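PDB 6CPB: carbon monoxide oxidation system transcription regulator CooA-1 from Carboxydothermus hydrogenoformans, which probably acts as a haem-based carbon monoxide sensor and DNA-binding transcription regulator, this chain being its sensory effector domain. Local coordinates for residues L66-F75 / N112-N123. Sequence-based numbering, arbitrary orientation.
Sequences LAILEAGDIF and NMVKVLGDLLKN. With SO4 (sulfate ion), chain D.
Asn112 meets the turn before strand 74-76 with CG anti to its backbone N (chi1 -179°), while Asp73 has its CG beside its own N (chi1 -75°), which brings its carboxylate within bonding distance of Asn112 and Lys115. An amide suits position 112 because it can accept and donate at once: OD1 takes the backbone N-H of Ile74 at 2.8 Å, and ND2 gives a nearly straight bond (173°) to Asp73 OD1, on its anti lone pair. The amide and carboxylate are almost coplanar; Lys115 NZ comes to the same oxygen from above the carboxylate plane, a salt bridge of 3.0 Å. The other oxygen, OD2, accepts the backbone N-H of Glu70 and so ties the type II turn together. Replacing Asp73 with an alanine would probably leave Lys115 without its carboxylate mate and the Glu70 N-H without its acceptor, leaving the turn less firmly held against the helix.

Branched and aromatic side chains fill the middle. Val116 CG1 packs on Leu69 CD2, and Leu117 CD2 comes to the edge of the Phe75 ring, near its plane. Leu120 splits its methyls, CD1 approaching Phe75 CE1 and CD2 pressed tightly on Ala67 CB at 3.4 Å, where a small residue fits. Beyond it Asn123 ND2 donates to Leu66 O at 2.8 Å, at the classic beta bulge that Leu66 and Ala67 form opposite Val55.

Helix 108-135 is thus fastened along the cyclic nucleotide-binding type beta roll, and it also meets the second subunit, where Asp119 OD1 is hydrogen-bonded to NE2 of His78 of that chain, an axial haem ligand in another structure of this protein; no haem is bound to this chain here. With polar bonds toward both ends and apolar packing between, the contact probably fixes the helix's position along the roll as well as its distance from it.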
ATOM      1  N   LEU A  66      -5.178  -5.362  11.546  1.00 10.95           N
ATOM      2  CA  LEU A  66      -4.809  -5.291  10.139  1.00 11.40           C
ATOM      3  C   LEU A  66      -3.364  -5.683   9.884  1.00 12.46           C
ATOM      4  O   LEU A  66      -3.066  -6.272   8.848  1.00 16.09           O
ATOM      5  CB  LEU A  66      -5.065  -3.879   9.615  1.00 11.46           C
ATOM      6  CG  LEU A  66      -6.514  -3.392   9.666  1.00 13.09           C
ATOM      7  CD1 LEU A  66      -6.613  -1.896   9.396  1.00 14.31           C
ATOM      8  CD2 LEU A  66      -7.375  -4.179   8.709  1.00 18.09           C
ATOM      9  N   ALA A  67      -2.455  -5.343  10.787  1.00 11.83           N
ATOM     10  CA  ALA A  67      -1.062  -5.742  10.668  1.00 12.89           C
ATOM     11  C   ALA A  67      -0.367  -5.413  11.973  1.00 11.94           C
ATOM     12  O   ALA A  67      -0.812  -4.550  12.726  1.00 12.48           O
ATOM     13  CB  ALA A  67      -0.335  -5.031   9.516  1.00 17.72           C
ATOM     14  N   ILE A  68       0.744  -6.100  12.211  1.00 11.92           N
ATOM     15  CA  ILE A  68       1.670  -5.791  13.291  1.00 12.13           C
ATOM     16  C   ILE A  68       2.956  -5.307  12.642  1.00 11.75           C
ATOM     17  O   ILE A  68       3.528  -5.997  11.786  1.00 13.90           O
ATOM     18  CB  ILE A  68       1.902  -7.009  14.199  1.00 12.83           C
ATOM     19  CG1 ILE A  68       0.609  -7.356  14.939  1.00 14.51           C
ATOM     20  CG2 ILE A  68       3.022  -6.705  15.197  1.00 15.04           C
ATOM     21  CD1 ILE A  68       0.670  -8.650  15.706  1.00 18.15           C
ATOM     22  N   LEU A  69       3.365  -4.092  13.005  1.00 11.59           N
ATOM     23  CA  LEU A  69       4.550  -3.456  12.449  1.00 11.79           C
ATOM     24  C   LEU A  69       5.688  -3.544  13.444  1.00 11.51           C
ATOM     25  O   LEU A  69       5.515  -3.245  14.632  1.00 12.57           O
ATOM     26  CB  LEU A  69       4.282  -1.992  12.128  1.00 13.12           C
ATOM     27  CG  LEU A  69       3.073  -1.732  11.239  1.00 17.76           C
ATOM     28  CD1 LEU A  69       2.986  -0.266  10.933  1.00 20.33           C
ATOM     29  CD2 LEU A  69       3.118  -2.555   9.950  1.00 20.33           C
ATOM     30  N   GLU A  70       6.841  -3.959  12.954  1.00 11.82           N
ATOM     31  CA  GLU A  70       8.025  -4.155  13.766  1.00 12.19           C
ATOM     32  C   GLU A  70       8.929  -2.932  13.676  1.00 11.32           C
ATOM     33  O   GLU A  70       8.739  -2.030  12.848  1.00 11.33           O
ATOM     34  CB  GLU A  70       8.791  -5.390  13.289  1.00 14.64           C
ATOM     35  CG  GLU A  70       7.949  -6.647  13.171  1.00 19.97           C
ATOM     36  CD  GLU A  70       7.513  -7.206  14.522  1.00 21.62           C
ATOM     37  OE1 GLU A  70       8.168  -6.906  15.545  1.00 23.84           O
ATOM     38  OE2 GLU A  70       6.507  -7.956  14.571  1.00 22.97           O
ATOM     39  N   ALA A  71       9.945  -2.912  14.531  1.00 12.24           N
ATOM     40  CA  ALA A  71      10.961  -1.876  14.426  1.00 11.95           C
ATOM     41  C   ALA A  71      11.566  -1.916  13.028  1.00 10.71           C
ATOM     42  O   ALA A  71      11.927  -2.981  12.528  1.00 11.69           O
ATOM     43  CB  ALA A  71      12.032  -2.097  15.494  1.00 13.20           C
ATOM     44  N   GLY A  72      11.635  -0.745  12.385  1.00 11.00           N
ATOM     45  CA  GLY A  72      12.082  -0.630  11.014  1.00 10.79           C
ATOM     46  C   GLY A  72      10.974  -0.601   9.993  1.00 10.40           C
ATOM     47  O   GLY A  72      11.270  -0.532   8.799  1.00 11.17           O
ATOM     48  N   ASP A  73       9.716  -0.639  10.420  1.00 10.57           N
ATOM     49  CA  ASP A  73       8.575  -0.482   9.528  1.00 10.01           C
ATOM     50  C   ASP A  73       8.005   0.931   9.616  1.00 10.12           C
ATOM     51  O   ASP A  73       8.065   1.591  10.659  1.00 11.78           O
ATOM     52  CB  ASP A  73       7.447  -1.467   9.865  1.00 10.49           C
ATOM     53  CG  ASP A  73       7.728  -2.889   9.422  1.00 12.39           C
ATOM     54  OD1 ASP A  73       8.402  -3.099   8.398  1.00 13.83           O
ATOM     55  OD2 ASP A  73       7.200  -3.819  10.088  1.00 13.82           O
ATOM     56  N   ILE A  74       7.428   1.378   8.502  1.00 10.12           N
ATOM     57  CA  ILE A  74       6.908   2.734   8.347  1.00 10.71           C
ATOM     58  C   ILE A  74       5.436   2.686   7.949  1.00 10.43           C
ATOM     59  O   ILE A  74       4.990   1.764   7.264  1.00 11.61           O
ATOM     60  CB  ILE A  74       7.779   3.477   7.295  1.00 11.55           C
ATOM     61  CG1 ILE A  74       7.671   5.000   7.413  1.00 12.32           C
ATOM     62  CG2 ILE A  74       7.468   3.032   5.892  1.00 13.05           C
ATOM     63  CD1 ILE A  74       8.741   5.729   6.623  1.00 14.46           C
ATOM     64  N   PHE A  75       4.681   3.690   8.382  1.00 10.62           N
ATOM     65  CA  PHE A  75       3.252   3.794   8.069  1.00 10.63           C
ATOM     66  C   PHE A  75       2.866   5.276   8.155  1.00 10.62           C
ATOM     67  O   PHE A  75       3.737   6.150   8.161  1.00 11.48           O
ATOM     68  CB  PHE A  75       2.453   2.811   8.947  1.00 11.32           C
ATOM     69  CG  PHE A  75       0.974   2.698   8.599  1.00 11.19           C
ATOM     70  CD1 PHE A  75       0.534   2.555   7.288  1.00 12.48           C
ATOM     71  CD2 PHE A  75       0.032   2.742   9.609  1.00 11.74           C
ATOM     72  CE1 PHE A  75      -0.820   2.484   7.002  1.00 12.20           C
ATOM     73  CE2 PHE A  75      -1.312   2.651   9.330  1.00 13.02           C
ATOM     74  CZ  PHE A  75      -1.738   2.513   8.024  1.00 12.61           C
ATOM     75  N   ASN A 112       9.880   0.292   1.987  1.00 11.87           N
ATOM     76  CA  ASN A 112       9.236  -0.321   3.130  1.00 11.85           C
ATOM     77  C   ASN A 112       7.772   0.082   3.196  1.00 10.60           C
ATOM     78  O   ASN A 112       6.909  -0.739   3.537  1.00 11.09           O
ATOM     79  CB  ASN A 112       9.971   0.038   4.420  1.00 13.04           C
ATOM     80  CG  ASN A 112       9.336  -0.595   5.624  1.00 13.00           C
ATOM     81  OD1 ASN A 112       8.527   0.019   6.305  1.00 13.95           O
ATOM     82  ND2 ASN A 112       9.682  -1.846   5.881  1.00 14.40           N
ATOM     83  N   MET A 113       7.462   1.332   2.857  0.72 10.18           N
ATOM     84  CA  MET A 113       6.081   1.784   2.886  0.72 10.22           C
ATOM     85  C   MET A 113       5.218   0.985   1.918  0.72 10.20           C
ATOM     86  O   MET A 113       4.072   0.640   2.233  0.72 10.52           O
ATOM     87  CB  MET A 113       6.024   3.272   2.566  0.72 11.05           C
ATOM     88  CG  MET A 113       4.635   3.837   2.668  0.72 11.65           C
ATOM     89  SD  MET A 113       4.598   5.603   2.504  0.72 13.71           S
ATOM     90  CE  MET A 113       5.146   6.101   4.142  0.72 14.31           C
ATOM     91  N   VAL A 114       5.740   0.704   0.723  1.00 10.62           N
ATOM     92  CA  VAL A 114       5.023  -0.129  -0.237  1.00 11.04           C
ATOM     93  C   VAL A 114       4.755  -1.508   0.346  1.00 10.66           C
ATOM     94  O   VAL A 114       3.652  -2.049   0.218  1.00 11.56           O
ATOM     95  CB  VAL A 114       5.814  -0.215  -1.560  1.00 12.70           C
ATOM     96  CG1 VAL A 114       5.291  -1.341  -2.441  1.00 13.53           C
ATOM     97  CG2 VAL A 114       5.772   1.112  -2.305  1.00 13.95           C
ATOM     98  N   LYS A 115       5.762  -2.102   0.981  1.00 11.00           N
ATOM     99  CA  LYS A 115       5.606  -3.432   1.567  1.00 11.23           C
ATOM    100  C   LYS A 115       4.515  -3.429   2.641  1.00 11.59           C
ATOM    101  O   LYS A 115       3.636  -4.307   2.659  1.00 11.77           O
ATOM    102  CB  LYS A 115       6.965  -3.875   2.127  1.00 12.71           C
ATOM    103  CG  LYS A 115       7.036  -5.291   2.655  1.00 15.47           C
ATOM    104  CD  LYS A 115       6.591  -5.426   4.092  1.00 17.41           C
ATOM    105  CE  LYS A 115       7.434  -4.628   5.063  1.00 17.77           C
ATOM    106  NZ  LYS A 115       7.078  -4.979   6.470  1.00 17.77           N
ATOM    107  N   VAL A 116       4.560  -2.443   3.542  1.00 10.60           N
ATOM    108  CA  VAL A 116       3.593  -2.342   4.637  1.00 10.38           C
ATOM    109  C   VAL A 116       2.182  -2.125   4.096  1.00 10.39           C
ATOM    110  O   VAL A 116       1.229  -2.810   4.506  1.00 10.83           O
ATOM    111  CB  VAL A 116       4.006  -1.218   5.610  1.00 10.76           C
ATOM    112  CG1 VAL A 116       2.879  -0.891   6.575  1.00 11.59           C
ATOM    113  CG2 VAL A 116       5.269  -1.587   6.377  1.00 11.95           C
ATOM    114  N   LEU A 117       2.023  -1.174   3.168  1.00 10.36           N
ATOM    115  CA  LEU A 117       0.697  -0.895   2.624  1.00 10.97           C
ATOM    116  C   LEU A 117       0.157  -2.095   1.867  1.00 10.85           C
ATOM    117  O   LEU A 117      -1.044  -2.387   1.932  1.00 11.64           O
ATOM    118  CB  LEU A 117       0.734   0.336   1.722  1.00 11.53           C
ATOM    119  CG  LEU A 117       0.930   1.680   2.430  1.00 11.79           C
ATOM    120  CD1 LEU A 117       1.139   2.776   1.404  1.00 12.51           C
ATOM    121  CD2 LEU A 117      -0.214   2.041   3.348  1.00 15.24           C
ATOM    122  N   GLY A 118       1.021  -2.793   1.128  1.00 11.53           N
ATOM    123  CA  GLY A 118       0.578  -3.979   0.422  1.00 11.70           C
ATOM    124  C   GLY A 118       0.078  -5.054   1.366  1.00 11.80           C
ATOM    125  O   GLY A 118      -0.933  -5.708   1.097  1.00 13.11           O
ATOM    126  N   ASP A 119       0.776  -5.249   2.491  1.00 11.71           N
ATOM    127  CA  ASP A 119       0.341  -6.227   3.488  1.00 12.35           C
ATOM    128  C   ASP A 119      -0.969  -5.803   4.147  1.00 11.38           C
ATOM    129  O   ASP A 119      -1.867  -6.637   4.349  1.00 11.89           O
ATOM    130  CB  ASP A 119       1.417  -6.418   4.559  1.00 13.20           C
ATOM    131  CG  ASP A 119       2.559  -7.294   4.107  1.00 18.52           C
ATOM    132  OD1 ASP A 119       2.402  -8.027   3.103  1.00 23.01           O
ATOM    133  OD2 ASP A 119       3.618  -7.261   4.775  1.00 20.13           O
ATOM    134  N   LEU A 120      -1.100  -4.516   4.485  1.00 11.65           N
ATOM    135  CA  LEU A 120      -2.343  -4.029   5.074  1.00 10.91           C
ATOM    136  C   LEU A 120      -3.512  -4.228   4.123  1.00 11.02           C
ATOM    137  O   LEU A 120      -4.598  -4.656   4.540  1.00 11.35           O
ATOM    138  CB  LEU A 120      -2.197  -2.551   5.421  1.00 10.69           C
ATOM    139  CG  LEU A 120      -1.369  -2.268   6.672  1.00 11.41           C
ATOM    140  CD1 LEU A 120      -0.954  -0.808   6.690  1.00 12.50           C
ATOM    141  CD2 LEU A 120      -2.172  -2.595   7.919  1.00 13.68           C
ATOM    142  N   LEU A 121      -3.313  -3.920   2.840  1.00 11.08           N
ATOM    143  CA  LEU A 121      -4.383  -4.081   1.868  1.00 10.80           C
ATOM    144  C   LEU A 121      -4.737  -5.553   1.690  1.00 11.11           C
ATOM    145  O   LEU A 121      -5.915  -5.918   1.666  1.00 11.81           O
ATOM    146  CB  LEU A 121      -3.994  -3.437   0.537  1.00 12.14           C
ATOM    147  CG  LEU A 121      -5.032  -3.571  -0.576  1.00 13.09           C
ATOM    148  CD1 LEU A 121      -6.354  -2.906  -0.217  1.00 14.21           C
ATOM    149  CD2 LEU A 121      -4.462  -2.994  -1.875  1.00 15.10           C
ATOM    150  N   LYS A 122      -3.733  -6.416   1.551  1.00 11.59           N
ATOM    151  CA  LYS A 122      -3.980  -7.851   1.482  1.00 11.49           C
ATOM    152  C   LYS A 122      -4.824  -8.315   2.667  1.00 11.89           C
ATOM    153  O   LYS A 122      -5.819  -9.033   2.512  1.00 12.19           O
ATOM    154  CB  LYS A 122      -2.636  -8.575   1.441  1.00 13.55           C
ATOM    155  CG  LYS A 122      -2.736 -10.090   1.479  1.00 16.29           C
ATOM    156  CD  LYS A 122      -1.350 -10.708   1.489  1.00 24.77           C
ATOM    157  CE  LYS A 122      -1.421 -12.206   1.747  1.00 45.44           C
ATOM    158  NZ  LYS A 122      -2.236 -12.915   0.725  1.00 64.49           N
ATOM    159  N   ASN A 123      -4.459  -7.872   3.865  1.00 11.51           N
ATOM    160  CA  ASN A 123      -5.151  -8.326   5.066  1.00 11.41           C
ATOM    161  C   ASN A 123      -6.559  -7.750   5.160  1.00 10.74           C
ATOM    162  O   ASN A 123      -7.481  -8.433   5.644  1.00 11.66           O
ATOM    163  CB  ASN A 123      -4.323  -7.989   6.305  1.00 12.28           C
ATOM    164  CG  ASN A 123      -3.052  -8.788   6.380  1.00 13.33           C
ATOM    165  OD1 ASN A 123      -2.869  -9.753   5.631  1.00 15.35           O
ATOM    166  ND2 ASN A 123      -2.161  -8.395   7.274  1.00 14.06           N
TER
HETATM  167  S   SO4 D 202      10.957  -6.639   5.574  1.00 65.92           S
HETATM  168  O1  SO4 D 202      12.385  -6.514   5.857  1.00 67.36           O
HETATM  169  O2  SO4 D 202      10.708  -6.261   4.183  1.00 63.54           O
HETATM  170  O3  SO4 D 202      10.537  -8.022   5.786  1.00 67.75           O
HETATM  171  O4  SO4 D 202      10.215  -5.758   6.474  1.00 66.06           O
HETATM  172  O   HOH W   1       3.253   2.032   5.077  1.00 34.53           O